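Local coordinates for protein leucine aminopeptidase 1 (Caenorhabditis elegans, PDB 2HC9) that probably serves as a digestive enzyme, a zinc-dependent aminopeptidase of the M17 family that releases N-terminal amino acids, preferably leucine, from peptides, at residues K203-F217 with T229-P241. The protein carries 1 engineered substitution. Residues are numbered along the deposited sequence; the frame is centred on the assembly and turned at random.
Sequences KITVIRGEELLKAGF and TPPAFVVLSHEVP
F233 and F217 form the dense part of this contact: CE1 of F217 lies over one face of the F233 ring, near its rim, 3.7 Å from F233 CD2, with the ring planes inclined at 41°. F233 reaches it because its CG is anti to the backbone N (chi1 -178°), and Y347 meets the same ring edge-to-face. L212, from helix 210-215, packs against the same segment, CD2 against F233 CB and CD1 3.7 Å from P231 CB. On the opposite sheet face V206 and V234 lie side by side, their CG2 atoms 4.1 Å apart.

Water enters beside K203 and E239 and beside R208 and P230. K203 NZ and the E239 carboxylate do not touch; two waters bridge them. The R208 guanidinium lays one face on P230, whose CG is 3.3 Å from R208 NH2, while a water links R208 NE to P230 O and D187 takes NH2 in a salt bridge. With an alanine at R208, D187 would probably lose this salt-bridge partner, and P230 CG the flat group lying against it.

Paired backbone bonds, such as I207 N to F233 O at 2.9 Å, join strands 203-208 and 232-238. This antiparallel strand pair with a helical connection forms the margin of the mixed sheet, where 232-238 continues onto strand 297-307, in the alpha/beta catalytic domain of M17 aminopeptidases.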
loop_
_atom_site.group_PDB
_atom_site.type_symbol
_atom_site.label_atom_id
_atom_site.label_comp_id
_atom_site.label_asym_id
_atom_site.label_seq_id
_atom_site.Cartn_x
_atom_site.Cartn_y
_atom_site.Cartn_z
ATOM N N LYS A 203 28.086 5.653 42.472
ATOM C CA LYS A 203 27.542 4.382 42.929
ATOM C C LYS A 203 26.845 3.742 41.726
ATOM O O LYS A 203 25.977 4.370 41.122
ATOM C CB LYS A 203 26.552 4.617 44.052
ATOM C CG LYS A 203 25.875 3.339 44.525
ATOM C CD LYS A 203 24.902 3.639 45.661
ATOM C CE LYS A 203 24.176 2.370 46.078
ATOM N NZ LYS A 203 23.035 2.681 46.988
ATOM N N ILE A 204 27.217 2.508 41.388
ATOM C CA ILE A 204 26.731 1.871 40.154
ATOM C C ILE A 204 25.827 0.684 40.487
ATOM O O ILE A 204 26.217 -0.192 41.259
ATOM C CB ILE A 204 27.906 1.371 39.288
ATOM C CG1 ILE A 204 28.875 2.528 38.953
ATOM C CG2 ILE A 204 27.411 0.678 37.994
ATOM C CD1 ILE A 204 30.228 2.007 38.431
ATOM N N THR A 205 24.616 0.673 39.928
ATOM C CA THR A 205 23.724 -0.491 40.060
ATOM C C THR A 205 23.425 -1.041 38.667
ATOM O O THR A 205 23.120 -0.277 37.775
ATOM C CB THR A 205 22.425 -0.080 40.723
ATOM O OG1 THR A 205 22.725 0.607 41.942
ATOM C CG2 THR A 205 21.507 -1.313 41.013
ATOM N N VAL A 206 23.568 -2.351 38.487
ATOM C CA VAL A 206 23.252 -3.013 37.219
ATOM C C VAL A 206 22.322 -4.157 37.551
ATOM O O VAL A 206 22.664 -5.037 38.344
ATOM C CB VAL A 206 24.528 -3.540 36.496
ATOM C CG1 VAL A 206 24.161 -4.350 35.225
ATOM C CG2 VAL A 206 25.446 -2.378 36.130
ATOM N N ILE A 207 21.131 -4.135 36.958
ATOM C CA ILE A 207 20.153 -5.210 37.143
ATOM C C ILE A 207 19.894 -5.774 35.752
ATOM O O ILE A 207 19.557 -5.032 34.831
ATOM C CB ILE A 207 18.834 -4.675 37.765
ATOM C CG1 ILE A 207 19.104 -3.911 39.081
ATOM C CG2 ILE A 207 17.838 -5.820 37.997
ATOM C CD1 ILE A 207 17.873 -3.207 39.643
ATOM N N ARG A 208 20.097 -7.068 35.577
ATOM C CA ARG A 208 20.303 -7.596 34.231
ATOM C C ARG A 208 19.539 -8.909 34.036
ATOM O O ARG A 208 19.479 -9.700 34.959
ATOM C CB ARG A 208 21.803 -7.822 34.074
ATOM C CG ARG A 208 22.219 -8.134 32.723
ATOM C CD ARG A 208 23.695 -7.855 32.561
ATOM N NE ARG A 208 24.097 -8.432 31.291
ATOM C CZ ARG A 208 24.564 -9.664 31.155
ATOM N NH1 ARG A 208 24.725 -10.427 32.236
ATOM N NH2 ARG A 208 24.894 -10.121 29.954
ATOM N N GLY A 209 18.955 -9.134 32.848
ATOM C CA GLY A 209 18.406 -10.454 32.494
ATOM C C GLY A 209 17.282 -10.855 33.434
ATOM O O GLY A 209 16.377 -10.037 33.727
ATOM N N GLU A 210 17.365 -12.081 33.964
ATOM C CA GLU A 210 16.310 -12.598 34.847
ATOM C C GLU A 210 16.171 -11.819 36.155
ATOM O O GLU A 210 15.105 -11.853 36.769
ATOM C CB GLU A 210 16.485 -14.101 35.131
ATOM C CG GLU A 210 16.458 -14.971 33.874
ATOM C CD GLU A 210 15.142 -14.871 33.142
ATOM O OE1 GLU A 210 14.103 -15.162 33.775
ATOM O OE2 GLU A 210 15.149 -14.503 31.941
ATOM N N GLU A 211 17.229 -11.106 36.564
ATOM C CA GLU A 211 17.135 -10.266 37.768
ATOM C C GLU A 211 16.097 -9.177 37.583
ATOM O O GLU A 211 15.445 -8.792 38.533
ATOM C CB GLU A 211 18.482 -9.606 38.137
ATOM C CG GLU A 211 19.675 -10.553 38.237
ATOM C CD GLU A 211 21.026 -9.866 37.938
ATOM O OE1 GLU A 211 21.132 -8.596 37.908
ATOM O OE2 GLU A 211 21.997 -10.619 37.694
ATOM N N LEU A 212 15.931 -8.690 36.352
ATOM C CA LEU A 212 14.881 -7.691 36.065
ATOM C C LEU A 212 13.469 -8.247 36.270
ATOM O O LEU A 212 12.612 -7.587 36.889
ATOM C CB LEU A 212 15.011 -7.128 34.644
ATOM C CG LEU A 212 16.201 -6.221 34.343
ATOM C CD1 LEU A 212 16.335 -6.064 32.829
ATOM C CD2 LEU A 212 16.020 -4.853 34.970
ATOM N N LEU A 213 13.233 -9.440 35.726
ATOM C CA LEU A 213 11.970 -10.144 35.907
ATOM C C LEU A 213 11.672 -10.324 37.388
ATOM O O LEU A 213 10.568 -9.987 37.848
ATOM C CB LEU A 213 12.008 -11.518 35.221
ATOM C CG LEU A 213 10.728 -12.374 35.370
ATOM C CD1 LEU A 213 9.515 -11.661 34.805
ATOM C CD2 LEU A 213 10.916 -13.713 34.664
ATOM N N LYS A 214 12.641 -10.881 38.126
ATOM C CA LYS A 214 12.457 -11.129 39.568
ATOM C C LYS A 214 12.206 -9.866 40.354
ATOM O O LYS A 214 11.443 -9.898 41.312
ATOM C CB LYS A 214 13.624 -11.897 40.168
ATOM C CG LYS A 214 13.818 -13.256 39.527
ATOM C CD LYS A 214 14.852 -14.075 40.305
ATOM C CE LYS A 214 15.114 -15.415 39.644
ATOM N NZ LYS A 214 15.912 -15.242 38.407
ATOM N N ALA A 215 12.840 -8.758 39.957
ATOM C CA ALA A 215 12.697 -7.474 40.662
ATOM C C ALA A 215 11.446 -6.675 40.265
ATOM O O ALA A 215 11.172 -5.604 40.839
ATOM C CB ALA A 215 13.963 -6.593 40.470
ATOM N N GLY A 216 10.712 -7.174 39.276
ATOM C CA GLY A 216 9.435 -6.597 38.897
ATOM C C GLY A 216 9.517 -5.577 37.773
ATOM O O GLY A 216 8.553 -4.865 37.544
ATOM N N PHE A 217 10.661 -5.490 37.077
ATOM C CA PHE A 217 10.812 -4.556 35.962
ATOM C C PHE A 217 10.165 -5.151 34.700
ATOM O O PHE A 217 10.867 -5.480 33.726
ATOM C CB PHE A 217 12.289 -4.268 35.656
ATOM C CG PHE A 217 12.999 -3.432 36.710
ATOM C CD1 PHE A 217 13.215 -2.075 36.506
ATOM C CD2 PHE A 217 13.521 -4.028 37.858
ATOM C CE1 PHE A 217 13.911 -1.313 37.457
ATOM C CE2 PHE A 217 14.201 -3.267 38.818
ATOM C CZ PHE A 217 14.391 -1.915 38.617
ATOM N N THR A 229 21.271 -10.415 23.384
ATOM C CA THR A 229 21.961 -10.245 24.666
ATOM C C THR A 229 20.923 -9.634 25.609
ATOM O O THR A 229 19.936 -9.056 25.144
ATOM C CB THR A 229 23.197 -9.313 24.533
ATOM O OG1 THR A 229 22.779 -8.067 23.967
ATOM C CG2 THR A 229 24.297 -9.953 23.600
ATOM N N PRO A 230 21.070 -9.859 26.917
ATOM C CA PRO A 230 19.927 -9.586 27.797
ATOM C C PRO A 230 19.630 -8.117 28.113
ATOM O O PRO A 230 20.502 -7.241 27.972
ATOM C CB PRO A 230 20.266 -10.351 29.078
ATOM C CG PRO A 230 21.712 -10.531 29.053
ATOM C CD PRO A 230 22.189 -10.497 27.633
ATOM N N PRO A 231 18.381 -7.848 28.536
ATOM C CA PRO A 231 18.021 -6.492 28.925
ATOM C C PRO A 231 18.784 -6.089 30.210
ATOM O O PRO A 231 19.206 -6.967 30.971
ATOM C CB PRO A 231 16.487 -6.600 29.198
ATOM C CG PRO A 231 16.270 -8.071 29.560
ATOM C CD PRO A 231 17.244 -8.798 28.644
ATOM N N ALA A 232 18.941 -4.789 30.448
ATOM C CA ALA A 232 19.586 -4.296 31.669
ATOM C C ALA A 232 19.009 -2.966 32.042
ATOM O O ALA A 232 18.536 -2.206 31.189
ATOM C CB ALA A 232 21.111 -4.150 31.471
ATOM N N PHE A 233 19.067 -2.682 33.335
ATOM C CA PHE A 233 18.814 -1.359 33.857
ATOM C C PHE A 233 20.071 -0.933 34.633
ATOM O O PHE A 233 20.542 -1.661 35.521
ATOM C CB PHE A 233 17.628 -1.444 34.810
ATOM C CG PHE A 233 17.214 -0.119 35.414
ATOM C CD1 PHE A 233 16.736 0.920 34.611
ATOM C CD2 PHE A 233 17.247 0.058 36.785
ATOM C CE1 PHE A 233 16.282 2.120 35.156
ATOM C CE2 PHE A 233 16.805 1.253 37.354
ATOM C CZ PHE A 233 16.335 2.298 36.550
ATOM N N VAL A 234 20.629 0.208 34.254
ATOM C CA VAL A 234 21.868 0.693 34.875
ATOM C C VAL A 234 21.587 2.018 35.547
ATOM O O VAL A 234 21.032 2.933 34.920
ATOM C CB VAL A 234 22.968 0.895 33.809
ATOM C CG1 VAL A 234 24.239 1.556 34.427
ATOM C CG2 VAL A 234 23.302 -0.457 33.142
ATOM N N VAL A 235 21.997 2.145 36.808
ATOM C CA VAL A 235 21.858 3.422 37.524
ATOM C C VAL A 235 23.269 3.896 37.890
ATOM O O VAL A 235 24.010 3.137 38.516
ATOM C CB VAL A 235 21.031 3.256 38.823
ATOM C CG1 VAL A 235 20.826 4.622 39.514
ATOM C CG2 VAL A 235 19.673 2.608 38.506
ATOM N N LEU A 236 23.609 5.126 37.520
ATOM C CA LEU A 236 24.802 5.789 38.074
ATOM C C LEU A 236 24.293 6.857 39.013
ATOM O O LEU A 236 23.535 7.733 38.593
ATOM C CB LEU A 236 25.614 6.455 36.960
ATOM C CG LEU A 236 25.869 5.566 35.729
ATOM C CD1 LEU A 236 26.712 6.348 34.721
ATOM C CD2 LEU A 236 26.548 4.233 36.144
ATOM N N SER A 237 24.717 6.800 40.276
ATOM C CA SER A 237 24.260 7.792 41.263
ATOM C C SER A 237 25.403 8.640 41.803
ATOM O O SER A 237 26.460 8.100 42.190
ATOM C CB SER A 237 23.531 7.101 42.417
ATOM O OG SER A 237 22.332 6.480 41.939
ATOM N N HIS A 238 25.158 9.956 41.793
ATOM C CA HIS A 238 26.045 11.000 42.333
ATOM C C HIS A 238 25.288 11.592 43.521
ATOM O O HIS A 238 24.455 12.494 43.372
ATOM C CB HIS A 238 26.285 12.057 41.248
ATOM C CG HIS A 238 27.076 13.257 41.699
ATOM N ND1 HIS A 238 28.451 13.237 41.841
ATOM C CD2 HIS A 238 26.684 14.522 41.999
ATOM C CE1 HIS A 238 28.873 14.438 42.210
ATOM N NE2 HIS A 238 27.823 15.241 42.299
ATOM N N GLU A 239 25.542 11.031 44.698
ATOM C CA GLU A 239 24.752 11.366 45.880
ATOM C C GLU A 239 25.412 12.461 46.697
ATOM O O GLU A 239 26.591 12.364 47.060
ATOM C CB GLU A 239 24.467 10.104 46.700
ATOM C CG GLU A 239 23.657 9.109 45.852
ATOM C CD GLU A 239 23.237 7.842 46.572
ATOM O OE1 GLU A 239 24.092 7.164 47.182
ATOM O OE2 GLU A 239 22.037 7.505 46.477
ATOM N N VAL A 240 24.663 13.528 46.928
ATOM C CA VAL A 240 25.178 14.682 47.644
ATOM C C VAL A 240 24.329 14.829 48.914
ATOM O O VAL A 240 23.182 15.272 48.853
ATOM C CB VAL A 240 25.185 15.996 46.807
ATOM C CG1 VAL A 240 25.717 17.151 47.680
ATOM C CG2 VAL A 240 26.059 15.853 45.522
ATOM N N PRO A 241 24.882 14.397 50.063
ATOM C CA PRO A 241 24.171 14.489 51.341
ATOM C C PRO A 241 23.678 15.907 51.543
ATOM O O PRO A 241 24.421 16.858 51.286
ATOM C CB PRO A 241 25.260 14.154 52.370
ATOM C CG PRO A 241 26.166 13.208 51.621
ATOM C CD PRO A 241 26.221 13.793 50.222
HETATM O O HOH W 1 21.472 4.845 45.970
HETATM O O HOH W 2 23.630 5.105 48.579
HETATM O O HOH W 3 23.072 -6.667 29.296
#